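Local coordinates for protein TASOR (Homo sapiens, PDB 6TL1), which is a component of the HUSH complex, which is recruited to H3K9me3-rich loci and maintains transcriptional silencing by promoting recruitment of the methyltransferase SETDB1, at residues F132-G137 against T180-Y185. Numbering follows the deposited sequence.
Sequences FKIMKG and TQYYFY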
loop_
_atom_site.group_PDB
_atom_site.type_symbol
_atom_site.label_atom_id
_atom_site.label_comp_id
_atom_site.label_asym_id
_atom_site.label_seq_id
_atom_site.Cartn_x
_atom_site.Cartn_y
_atom_site.Cartn_z
ATOM N N PHE A 132 4.075 3.483 0.665
ATOM C CA PHE A 132 4.500 3.163 -0.690
ATOM C C PHE A 132 3.928 4.174 -1.659
ATOM O O PHE A 132 2.759 4.553 -1.550
ATOM C CB PHE A 132 4.025 1.771 -1.112
ATOM C CG PHE A 132 4.634 0.665 -0.328
ATOM C CD1 PHE A 132 4.038 0.214 0.832
ATOM C CD2 PHE A 132 5.820 0.076 -0.751
ATOM C CE1 PHE A 132 4.607 -0.821 1.558
ATOM C CE2 PHE A 132 6.400 -0.944 -0.028
ATOM C CZ PHE A 132 5.794 -1.391 1.138
ATOM N N LYS A 133 4.733 4.574 -2.637
ATOM C CA LYS A 133 4.151 5.212 -3.799
ATOM C C LYS A 133 3.762 4.107 -4.774
ATOM O O LYS A 133 4.440 3.081 -4.878
ATOM C CB LYS A 133 5.098 6.222 -4.450
ATOM C CG LYS A 133 6.327 5.665 -5.129
ATOM C CD LYS A 133 7.044 6.799 -5.878
ATOM C CE LYS A 133 8.376 6.362 -6.494
ATOM N NZ LYS A 133 9.109 7.546 -7.059
ATOM N N ILE A 134 2.616 4.287 -5.427
ATOM C CA ILE A 134 2.042 3.273 -6.297
ATOM C C ILE A 134 1.512 3.960 -7.539
ATOM O O ILE A 134 1.261 5.168 -7.550
ATOM C CB ILE A 134 0.897 2.476 -5.625
ATOM C CG1 ILE A 134 -0.197 3.453 -5.162
ATOM C CG2 ILE A 134 1.443 1.654 -4.480
ATOM C CD1 ILE A 134 -1.425 2.793 -4.545
ATOM N N MET A 135 1.346 3.162 -8.586
ATOM C CA MET A 135 0.550 3.534 -9.749
ATOM C C MET A 135 -0.555 2.509 -9.884
ATOM O O MET A 135 -0.295 1.341 -10.209
ATOM C CB MET A 135 1.412 3.586 -11.004
ATOM C CG MET A 135 2.434 4.703 -10.965
ATOM S SD MET A 135 3.376 4.763 -12.495
ATOM C CE MET A 135 4.432 3.357 -12.203
ATOM N N LYS A 136 -1.788 2.934 -9.613
ATOM C CA LYS A 136 -2.883 2.001 -9.757
ATOM C C LYS A 136 -3.114 1.666 -11.219
ATOM O O LYS A 136 -3.646 0.597 -11.519
ATOM C CB LYS A 136 -4.164 2.549 -9.119
ATOM C CG LYS A 136 -4.045 2.873 -7.640
ATOM C CD LYS A 136 -5.428 2.957 -7.001
ATOM C CE LYS A 136 -6.047 4.336 -7.107
ATOM N NZ LYS A 136 -5.223 5.383 -6.443
ATOM N N GLY A 137 -2.704 2.551 -12.126
ATOM C CA GLY A 137 -2.822 2.278 -13.548
ATOM C C GLY A 137 -4.257 1.989 -13.941
ATOM O O GLY A 137 -5.210 2.622 -13.455
ATOM N N THR A 180 -10.844 -2.918 1.672
ATOM C CA THR A 180 -10.212 -1.662 1.281
ATOM C C THR A 180 -8.739 -1.855 0.928
ATOM O O THR A 180 -7.905 -0.989 1.210
ATOM C CB THR A 180 -10.366 -0.604 2.373
ATOM O OG1 THR A 180 -9.763 -1.081 3.577
ATOM C CG2 THR A 180 -11.858 -0.302 2.624
ATOM N N GLN A 181 -8.402 -3.004 0.357
ATOM C CA GLN A 181 -7.040 -3.280 -0.063
ATOM C C GLN A 181 -6.846 -2.969 -1.536
ATOM O O GLN A 181 -7.794 -2.928 -2.327
ATOM C CB GLN A 181 -6.667 -4.744 0.186
ATOM C CG GLN A 181 -6.757 -5.142 1.622
ATOM C CD GLN A 181 -5.577 -4.631 2.408
ATOM O OE1 GLN A 181 -4.421 -4.861 2.050
ATOM N NE2 GLN A 181 -5.867 -3.874 3.469
ATOM N N TYR A 182 -5.588 -2.730 -1.884
ATOM C CA TYR A 182 -5.103 -2.744 -3.255
ATOM C C TYR A 182 -4.312 -4.032 -3.455
ATOM O O TYR A 182 -3.573 -4.452 -2.563
ATOM C CB TYR A 182 -4.200 -1.544 -3.534
ATOM C CG TYR A 182 -4.881 -0.191 -3.535
ATOM C CD1 TYR A 182 -6.092 0.004 -4.173
ATOM C CD2 TYR A 182 -4.300 0.898 -2.889
ATOM C CE1 TYR A 182 -6.718 1.240 -4.171
ATOM C CE2 TYR A 182 -4.914 2.149 -2.889
ATOM C CZ TYR A 182 -6.125 2.308 -3.526
ATOM O OH TYR A 182 -6.752 3.532 -3.533
ATOM N N TYR A 183 -4.445 -4.650 -4.622
ATOM C CA TYR A 183 -3.755 -5.904 -4.941
ATOM C C TYR A 183 -2.935 -5.694 -6.207
ATOM O O TYR A 183 -3.491 -5.659 -7.306
ATOM C CB TYR A 183 -4.767 -7.027 -5.103
ATOM C CG TYR A 183 -4.231 -8.391 -5.498
ATOM C CD1 TYR A 183 -3.533 -9.173 -4.592
ATOM C CD2 TYR A 183 -4.490 -8.920 -6.755
ATOM C CE1 TYR A 183 -3.095 -10.457 -4.935
ATOM C CE2 TYR A 183 -4.043 -10.199 -7.118
ATOM C CZ TYR A 183 -3.351 -10.952 -6.202
ATOM O OH TYR A 183 -2.914 -12.206 -6.547
ATOM N N PHE A 184 -1.625 -5.522 -6.043
ATOM C CA PHE A 184 -0.713 -5.216 -7.132
ATOM C C PHE A 184 0.004 -6.474 -7.611
ATOM O O PHE A 184 0.419 -7.315 -6.813
ATOM C CB PHE A 184 0.306 -4.168 -6.691
ATOM C CG PHE A 184 -0.282 -2.803 -6.532
ATOM C CD1 PHE A 184 -0.369 -1.943 -7.615
ATOM C CD2 PHE A 184 -0.760 -2.383 -5.304
ATOM C CE1 PHE A 184 -0.926 -0.680 -7.475
ATOM C CE2 PHE A 184 -1.307 -1.118 -5.154
ATOM C CZ PHE A 184 -1.398 -0.274 -6.250
ATOM N N TYR A 185 0.161 -6.592 -8.917
ATOM C CA TYR A 185 0.826 -7.752 -9.480
ATOM C C TYR A 185 1.431 -7.330 -10.803
ATOM O O TYR A 185 1.110 -6.269 -11.348
ATOM C CB TYR A 185 -0.152 -8.912 -9.676
ATOM C CG TYR A 185 -1.322 -8.471 -10.505
ATOM C CD1 TYR A 185 -1.269 -8.509 -11.894
ATOM C CD2 TYR A 185 -2.479 -7.995 -9.902
ATOM C CE1 TYR A 185 -2.333 -8.083 -12.656
ATOM C CE2 TYR A 185 -3.558 -7.582 -10.657
ATOM C CZ TYR A 185 -3.483 -7.627 -12.028
ATOM O OH TYR A 185 -4.551 -7.203 -12.783
#
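Ile134 places CG1 between its backbone N and carbonyl carbon (chi1 57°). With chi2 extended, CD1 then reaches both Phe184 and Tyr182. Tyr182 and Phe184 both direct CB toward segment 132-137. Ile134 CD1 lies 3.5 Å from Phe184 CZ and 3.8 Å from Tyr182 CD2. The Ile134 side chain runs at about a right angle to each of the two aromatic side chains. Ile134 CB lies 3.6 Å from Phe184 CZ. Backbone atoms meet the rim of the same ring. Met135 O sits near the ring plane, 3.5 Å from Phe184 CE1, and Lys136 CA lies at this edge too.

The contact joins the two sheets of the pseudo-PARP domain. Strand 126-134 belongs to the five-stranded antiparallel sheet, and strand 181-184 to the four-stranded mixed one. Met135 and Lys136 pass the end of Phe184. Val199 and Leu109 also pack on Ile134, and Val107 and Val199 on Phe184, so this apolar cluster is buried.

Lys136 CD lies over one face of the Tyr182 ring, 3.6 Å from Tyr182 CE1. The bend at chi3 (-87°) brings Lys136 CE to 3.7 Å from Tyr182 OH; a second bend, at chi4, sets the direction of NZ. Lys136 NZ makes a weak hydrogen bond to Ser71 OG. Ser71 and Ala73 belong to strand 71-77, the edge strand beside 126-134; Ala73 touches Tyr182.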